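Local coordinates for protein sarcoplasmic calcium-binding proteins II, V, VI, and VII (Branchiostoma lanceolatum, PDB 2SAS) that binds calcium ions through EF-hand loops in muscle and seems more abundant in fast-contracting muscles, although no functional link to that distribution is established, at residues I26-K39 with Y51-L65. Sequence-based numbering, arbitrary orientation.
Sequences IQDNDFEDMMTRYK and YKSMQASLEDEWRDL. With CA (calcium ion), chain B.
W62 and F31 meet where the exiting helix of the first EF-hand packs against the entering helix of the second; segments 28-39 and 51-65 of these helices run nearly antiparallel at 155°, their axes 10.2 Å apart at closest approach. W62 CB stands over the centre of the F31 ring, 4.1 Å from the centroid and 3° off the normal, which identifies a CH-pi contact; M34 CE covers the opposite face. With CG anti to the backbone N, the indole reaches past F31 to the start of the other helix: W62 CE3 lies 3.5 Å from F31 CE1, the six-membered rings inclined at 41°, NE1 passes D28 CB, and D28 N sits over one indole face. At the far rim W62 CZ3 touches I26 CG2, and W62 CH2 comes 3.6 Å from I26 O. An alanine here would remove the indole and would probably open a gap under I26, Q27 and D28, leaving their backbone without its cover. Q27 N in turn donates to D30 OD2, and OD1 and OD2 of D30 each lie 2.4 Å from the calcium ion. F31 is a knob among L58, E61, W62 and L65; E61, at its edge, is salt-bridged to R106. One turn on, M35 fills the next hole, M35 SD 3.5 Å from M54 CG. M54 bends over Y38, its SD above the ring face in a Met-aromatic contact, while Y38 CD2 meets the Y51 ring edge at Y51 CE1, 3.3 Å away.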
loop_
_atom_site.group_PDB
_atom_site.type_symbol
_atom_site.label_atom_id
_atom_site.label_comp_id
_atom_site.label_asym_id
_atom_site.label_seq_id
_atom_site.Cartn_x
_atom_site.Cartn_y
_atom_site.Cartn_z
ATOM N N ILE A 26 -1.420 -16.447 -7.530
ATOM C CA ILE A 26 -1.192 -17.230 -6.342
ATOM C C ILE A 26 -0.732 -18.609 -6.939
ATOM O O ILE A 26 -1.448 -19.082 -7.827
ATOM C CB ILE A 26 -2.378 -17.514 -5.372
ATOM C CG1 ILE A 26 -3.268 -16.293 -5.056
ATOM C CG2 ILE A 26 -1.805 -18.054 -4.021
ATOM C CD1 ILE A 26 -2.498 -14.994 -4.748
ATOM N N GLN A 27 0.339 -19.141 -6.424
ATOM C CA GLN A 27 0.869 -20.447 -6.906
ATOM C C GLN A 27 1.689 -21.056 -5.782
ATOM O O GLN A 27 2.018 -20.173 -4.963
ATOM C CB GLN A 27 1.858 -20.183 -8.069
ATOM C CG GLN A 27 1.131 -19.630 -9.292
ATOM C CD GLN A 27 2.166 -19.339 -10.359
ATOM O OE1 GLN A 27 2.375 -18.177 -10.734
ATOM N NE2 GLN A 27 2.735 -20.432 -10.790
ATOM N N ASP A 28 1.987 -22.330 -5.757
ATOM C CA ASP A 28 2.813 -22.910 -4.695
ATOM C C ASP A 28 4.041 -22.046 -4.415
ATOM O O ASP A 28 4.399 -21.865 -3.257
ATOM C CB ASP A 28 3.246 -24.364 -4.953
ATOM C CG ASP A 28 4.253 -24.928 -3.972
ATOM O OD1 ASP A 28 3.970 -25.241 -2.795
ATOM O OD2 ASP A 28 5.447 -25.082 -4.377
ATOM N N ASN A 29 4.687 -21.490 -5.419
ATOM C CA ASN A 29 5.881 -20.701 -5.166
ATOM C C ASN A 29 5.640 -19.546 -4.188
ATOM O O ASN A 29 6.636 -19.097 -3.556
ATOM C CB ASN A 29 6.612 -20.312 -6.424
ATOM C CG ASN A 29 5.957 -19.236 -7.271
ATOM O OD1 ASN A 29 4.745 -19.031 -7.202
ATOM N ND2 ASN A 29 6.769 -18.530 -8.056
ATOM N N ASP A 30 4.451 -19.039 -4.122
ATOM C CA ASP A 30 4.082 -17.929 -3.218
ATOM C C ASP A 30 4.200 -18.504 -1.772
ATOM O O ASP A 30 4.808 -17.830 -0.939
ATOM C CB ASP A 30 2.677 -17.430 -3.507
ATOM C CG ASP A 30 2.649 -16.603 -4.770
ATOM O OD1 ASP A 30 3.479 -15.690 -4.890
ATOM O OD2 ASP A 30 1.806 -16.929 -5.632
ATOM N N PHE A 31 3.658 -19.671 -1.601
ATOM C CA PHE A 31 3.701 -20.412 -0.337
ATOM C C PHE A 31 5.135 -20.794 0.036
ATOM O O PHE A 31 5.512 -20.789 1.231
ATOM C CB PHE A 31 2.717 -21.605 -0.393
ATOM C CG PHE A 31 1.275 -21.160 -0.465
ATOM C CD1 PHE A 31 0.723 -20.679 -1.637
ATOM C CD2 PHE A 31 0.502 -21.115 0.703
ATOM C CE1 PHE A 31 -0.577 -20.194 -1.702
ATOM C CE2 PHE A 31 -0.822 -20.646 0.688
ATOM C CZ PHE A 31 -1.342 -20.204 -0.533
ATOM N N GLU A 32 5.995 -21.141 -0.919
ATOM C CA GLU A 32 7.403 -21.465 -0.632
ATOM C C GLU A 32 8.062 -20.181 -0.093
ATOM O O GLU A 32 8.946 -20.203 0.780
ATOM C CB GLU A 32 8.188 -21.998 -1.816
ATOM C CG GLU A 32 7.832 -23.350 -2.490
ATOM C CD GLU A 32 8.408 -23.539 -3.877
ATOM O OE1 GLU A 32 8.377 -22.669 -4.739
ATOM O OE2 GLU A 32 8.939 -24.653 -4.112
ATOM N N ASP A 33 7.629 -19.030 -0.574
ATOM C CA ASP A 33 8.122 -17.703 -0.185
ATOM C C ASP A 33 7.709 -17.356 1.248
ATOM O O ASP A 33 8.300 -16.527 1.966
ATOM C CB ASP A 33 7.599 -16.610 -1.114
ATOM C CG ASP A 33 8.314 -16.380 -2.404
ATOM O OD1 ASP A 33 8.944 -17.352 -2.881
ATOM O OD2 ASP A 33 8.222 -15.275 -2.998
ATOM N N MET A 34 6.633 -17.969 1.695
ATOM C CA MET A 34 6.181 -17.721 3.085
ATOM C C MET A 34 7.190 -18.418 4.012
ATOM O O MET A 34 7.611 -17.879 5.059
ATOM C CB MET A 34 4.777 -18.208 3.160
ATOM C CG MET A 34 3.880 -17.232 2.422
ATOM S SD MET A 34 2.198 -17.911 2.655
ATOM C CE MET A 34 1.407 -17.265 1.175
ATOM N N MET A 35 7.561 -19.614 3.606
ATOM C CA MET A 35 8.487 -20.526 4.252
ATOM C C MET A 35 9.868 -19.917 4.285
ATOM O O MET A 35 10.533 -19.903 5.328
ATOM C CB MET A 35 8.525 -21.896 3.574
ATOM C CG MET A 35 7.430 -22.776 4.084
ATOM S SD MET A 35 7.567 -22.977 5.892
ATOM C CE MET A 35 9.208 -23.775 5.914
ATOM N N THR A 36 10.282 -19.409 3.139
ATOM C CA THR A 36 11.549 -18.682 3.068
ATOM C C THR A 36 11.508 -17.537 4.076
ATOM O O THR A 36 12.505 -17.308 4.731
ATOM C CB THR A 36 11.880 -18.079 1.658
ATOM O OG1 THR A 36 11.938 -19.213 0.785
ATOM C CG2 THR A 36 13.184 -17.244 1.674
ATOM N N ARG A 37 10.440 -16.810 4.150
ATOM C CA ARG A 37 10.285 -15.637 5.073
ATOM C C ARG A 37 10.508 -16.155 6.513
ATOM O O ARG A 37 11.357 -15.605 7.227
ATOM C CB ARG A 37 8.914 -15.054 4.999
ATOM C CG ARG A 37 8.628 -13.635 4.614
ATOM C CD ARG A 37 7.444 -13.646 3.663
ATOM N NE ARG A 37 6.704 -12.451 3.569
ATOM C CZ ARG A 37 7.008 -11.241 3.102
ATOM N NH1 ARG A 37 8.236 -10.918 2.694
ATOM N NH2 ARG A 37 6.058 -10.283 3.065
ATOM N N TYR A 38 9.751 -17.205 6.806
ATOM C CA TYR A 38 9.727 -17.892 8.089
ATOM C C TYR A 38 11.090 -18.324 8.601
ATOM O O TYR A 38 11.415 -18.098 9.779
ATOM C CB TYR A 38 8.782 -19.077 8.072
ATOM C CG TYR A 38 8.231 -19.602 9.376
ATOM C CD1 TYR A 38 7.472 -18.815 10.250
ATOM C CD2 TYR A 38 8.445 -20.921 9.749
ATOM C CE1 TYR A 38 6.933 -19.334 11.417
ATOM C CE2 TYR A 38 7.901 -21.464 10.890
ATOM C CZ TYR A 38 7.149 -20.663 11.741
ATOM O OH TYR A 38 6.647 -21.186 12.924
ATOM N N LYS A 39 11.802 -19.047 7.753
ATOM C CA LYS A 39 13.152 -19.545 8.098
ATOM C C LYS A 39 14.083 -18.311 8.161
ATOM O O LYS A 39 14.888 -18.246 9.087
ATOM C CB LYS A 39 13.683 -20.527 7.095
ATOM C CG LYS A 39 12.762 -21.693 6.694
ATOM C CD LYS A 39 13.150 -22.122 5.256
ATOM C CE LYS A 39 13.588 -23.566 5.260
ATOM N NZ LYS A 39 14.928 -23.654 4.548
ATOM N N TYR A 51 9.668 -26.418 11.159
ATOM C CA TYR A 51 9.541 -25.918 9.781
ATOM C C TYR A 51 8.722 -26.879 8.943
ATOM O O TYR A 51 7.911 -26.504 8.111
ATOM C CB TYR A 51 10.902 -25.671 9.220
ATOM C CG TYR A 51 11.539 -24.432 9.821
ATOM C CD1 TYR A 51 10.977 -23.171 9.591
ATOM C CD2 TYR A 51 12.649 -24.522 10.638
ATOM C CE1 TYR A 51 11.529 -22.019 10.115
ATOM C CE2 TYR A 51 13.221 -23.359 11.163
ATOM C CZ TYR A 51 12.699 -22.119 10.886
ATOM O OH TYR A 51 13.299 -21.004 11.403
ATOM N N LYS A 52 8.954 -28.172 9.261
ATOM C CA LYS A 52 8.220 -29.227 8.557
ATOM C C LYS A 52 6.741 -29.115 8.835
ATOM O O LYS A 52 5.928 -29.142 7.879
ATOM C CB LYS A 52 8.824 -30.598 8.827
ATOM C CG LYS A 52 10.104 -30.760 7.959
ATOM C CD LYS A 52 10.650 -32.177 8.183
ATOM C CE LYS A 52 12.031 -32.263 7.513
ATOM N NZ LYS A 52 12.520 -33.666 7.550
ATOM N N SER A 53 6.382 -28.919 10.092
ATOM C CA SER A 53 4.944 -28.802 10.418
ATOM C C SER A 53 4.343 -27.614 9.698
ATOM O O SER A 53 3.263 -27.720 9.123
ATOM C CB SER A 53 4.738 -28.669 11.917
ATOM O OG SER A 53 5.653 -29.542 12.548
ATOM N N MET A 54 5.049 -26.511 9.795
ATOM C CA MET A 54 4.620 -25.240 9.167
ATOM C C MET A 54 4.345 -25.442 7.672
ATOM O O MET A 54 3.386 -24.964 7.060
ATOM C CB MET A 54 5.668 -24.191 9.464
ATOM C CG MET A 54 5.425 -22.927 8.705
ATOM S SD MET A 54 3.809 -22.250 9.132
ATOM C CE MET A 54 3.916 -22.021 10.919
ATOM N N GLN A 55 5.223 -26.186 7.064
ATOM C CA GLN A 55 5.153 -26.494 5.631
ATOM C C GLN A 55 3.895 -27.299 5.292
ATOM O O GLN A 55 3.236 -26.908 4.327
ATOM C CB GLN A 55 6.416 -27.236 5.174
ATOM C CG GLN A 55 6.532 -27.079 3.662
ATOM C CD GLN A 55 7.813 -27.698 3.185
ATOM O OE1 GLN A 55 8.676 -26.984 2.692
ATOM N NE2 GLN A 55 7.872 -28.996 3.394
ATOM N N ALA A 56 3.586 -28.316 6.085
ATOM C CA ALA A 56 2.450 -29.169 5.958
ATOM C C ALA A 56 1.154 -28.351 6.044
ATOM O O ALA A 56 0.215 -28.591 5.250
ATOM C CB ALA A 56 2.445 -30.336 6.895
ATOM N N SER A 57 1.116 -27.359 6.931
ATOM C CA SER A 57 -0.095 -26.526 7.024
ATOM C C SER A 57 -0.181 -25.593 5.828
ATOM O O SER A 57 -1.324 -25.233 5.475
ATOM C CB SER A 57 -0.282 -25.813 8.361
ATOM O OG SER A 57 0.931 -25.292 8.810
ATOM N N LEU A 58 0.919 -25.223 5.218
ATOM C CA LEU A 58 0.903 -24.348 4.026
ATOM C C LEU A 58 0.467 -25.172 2.801
ATOM O O LEU A 58 -0.263 -24.746 1.891
ATOM C CB LEU A 58 2.271 -23.671 3.875
ATOM C CG LEU A 58 2.620 -22.592 4.913
ATOM C CD1 LEU A 58 3.991 -21.984 4.756
ATOM C CD2 LEU A 58 1.583 -21.467 4.794
ATOM N N GLU A 59 0.990 -26.396 2.740
ATOM C CA GLU A 59 0.670 -27.314 1.635
ATOM C C GLU A 59 -0.838 -27.556 1.591
ATOM O O GLU A 59 -1.511 -27.461 0.566
ATOM C CB GLU A 59 1.390 -28.656 1.881
ATOM C CG GLU A 59 2.867 -28.484 1.515
ATOM C CD GLU A 59 3.728 -29.685 1.663
ATOM O OE1 GLU A 59 3.263 -30.562 2.394
ATOM O OE2 GLU A 59 4.799 -29.770 1.126
ATOM N N ASP A 60 -1.319 -27.868 2.743
ATOM C CA ASP A 60 -2.701 -28.130 3.123
ATOM C C ASP A 60 -3.517 -26.857 2.865
ATOM O O ASP A 60 -4.679 -26.875 2.458
ATOM C CB ASP A 60 -2.596 -28.560 4.582
ATOM C CG ASP A 60 -3.524 -29.574 5.143
ATOM O OD1 ASP A 60 -4.736 -29.531 4.813
ATOM O OD2 ASP A 60 -3.010 -30.418 5.962
ATOM N N GLU A 61 -2.922 -25.691 3.083
ATOM C CA GLU A 61 -3.621 -24.437 2.798
ATOM C C GLU A 61 -3.732 -24.278 1.271
ATOM O O GLU A 61 -4.892 -24.137 0.731
ATOM C CB GLU A 61 -2.960 -23.244 3.422
ATOM C CG GLU A 61 -3.806 -22.001 3.606
ATOM C CD GLU A 61 -3.089 -20.701 3.774
ATOM O OE1 GLU A 61 -2.094 -20.768 4.528
ATOM O OE2 GLU A 61 -3.464 -19.685 3.210
ATOM N N TRP A 62 -2.654 -24.343 0.555
ATOM C CA TRP A 62 -2.616 -24.213 -0.903
ATOM C C TRP A 62 -3.621 -25.172 -1.576
ATOM O O TRP A 62 -4.360 -24.834 -2.506
ATOM C CB TRP A 62 -1.215 -24.482 -1.437
ATOM C CG TRP A 62 -1.067 -24.583 -2.916
ATOM C CD1 TRP A 62 -0.464 -25.584 -3.659
ATOM C CD2 TRP A 62 -1.591 -23.628 -3.864
ATOM N NE1 TRP A 62 -0.528 -25.278 -4.995
ATOM C CE2 TRP A 62 -1.224 -24.096 -5.147
ATOM C CE3 TRP A 62 -2.269 -22.430 -3.737
ATOM C CZ2 TRP A 62 -1.532 -23.358 -6.289
ATOM C CZ3 TRP A 62 -2.588 -21.705 -4.841
ATOM C CH2 TRP A 62 -2.232 -22.176 -6.122
ATOM N N ARG A 63 -3.608 -26.397 -1.076
ATOM C CA ARG A 63 -4.487 -27.465 -1.539
ATOM C C ARG A 63 -5.937 -27.032 -1.426
ATOM O O ARG A 63 -6.712 -27.184 -2.376
ATOM C CB ARG A 63 -4.246 -28.748 -0.765
ATOM C CG ARG A 63 -5.066 -29.960 -1.110
ATOM C CD ARG A 63 -4.188 -31.173 -1.302
ATOM N NE ARG A 63 -2.837 -30.805 -1.743
ATOM C CZ ARG A 63 -1.776 -30.995 -0.949
ATOM N NH1 ARG A 63 -1.951 -31.478 0.283
ATOM N NH2 ARG A 63 -0.540 -30.709 -1.366
ATOM N N ASP A 64 -6.324 -26.494 -0.290
ATOM C CA ASP A 64 -7.731 -26.070 -0.113
ATOM C C ASP A 64 -8.013 -24.844 -0.966
ATOM O O ASP A 64 -9.179 -24.742 -1.424
ATOM C CB ASP A 64 -8.038 -25.793 1.351
ATOM C CG ASP A 64 -9.500 -25.501 1.631
ATOM O OD1 ASP A 64 -9.859 -24.306 1.563
ATOM O OD2 ASP A 64 -10.267 -26.412 1.944
ATOM N N LEU A 65 -7.058 -23.947 -1.134
ATOM C CA LEU A 65 -7.349 -22.764 -1.962
ATOM C C LEU A 65 -7.458 -23.217 -3.433
ATOM O O LEU A 65 -8.478 -22.880 -4.069
ATOM C CB LEU A 65 -6.372 -21.653 -1.682
ATOM C CG LEU A 65 -6.389 -20.408 -2.578
ATOM C CD1 LEU A 65 -7.652 -19.639 -2.379
ATOM C CD2 LEU A 65 -5.131 -19.604 -2.246
HETATM CA CA CA B . 2.551 -15.243 -7.106
#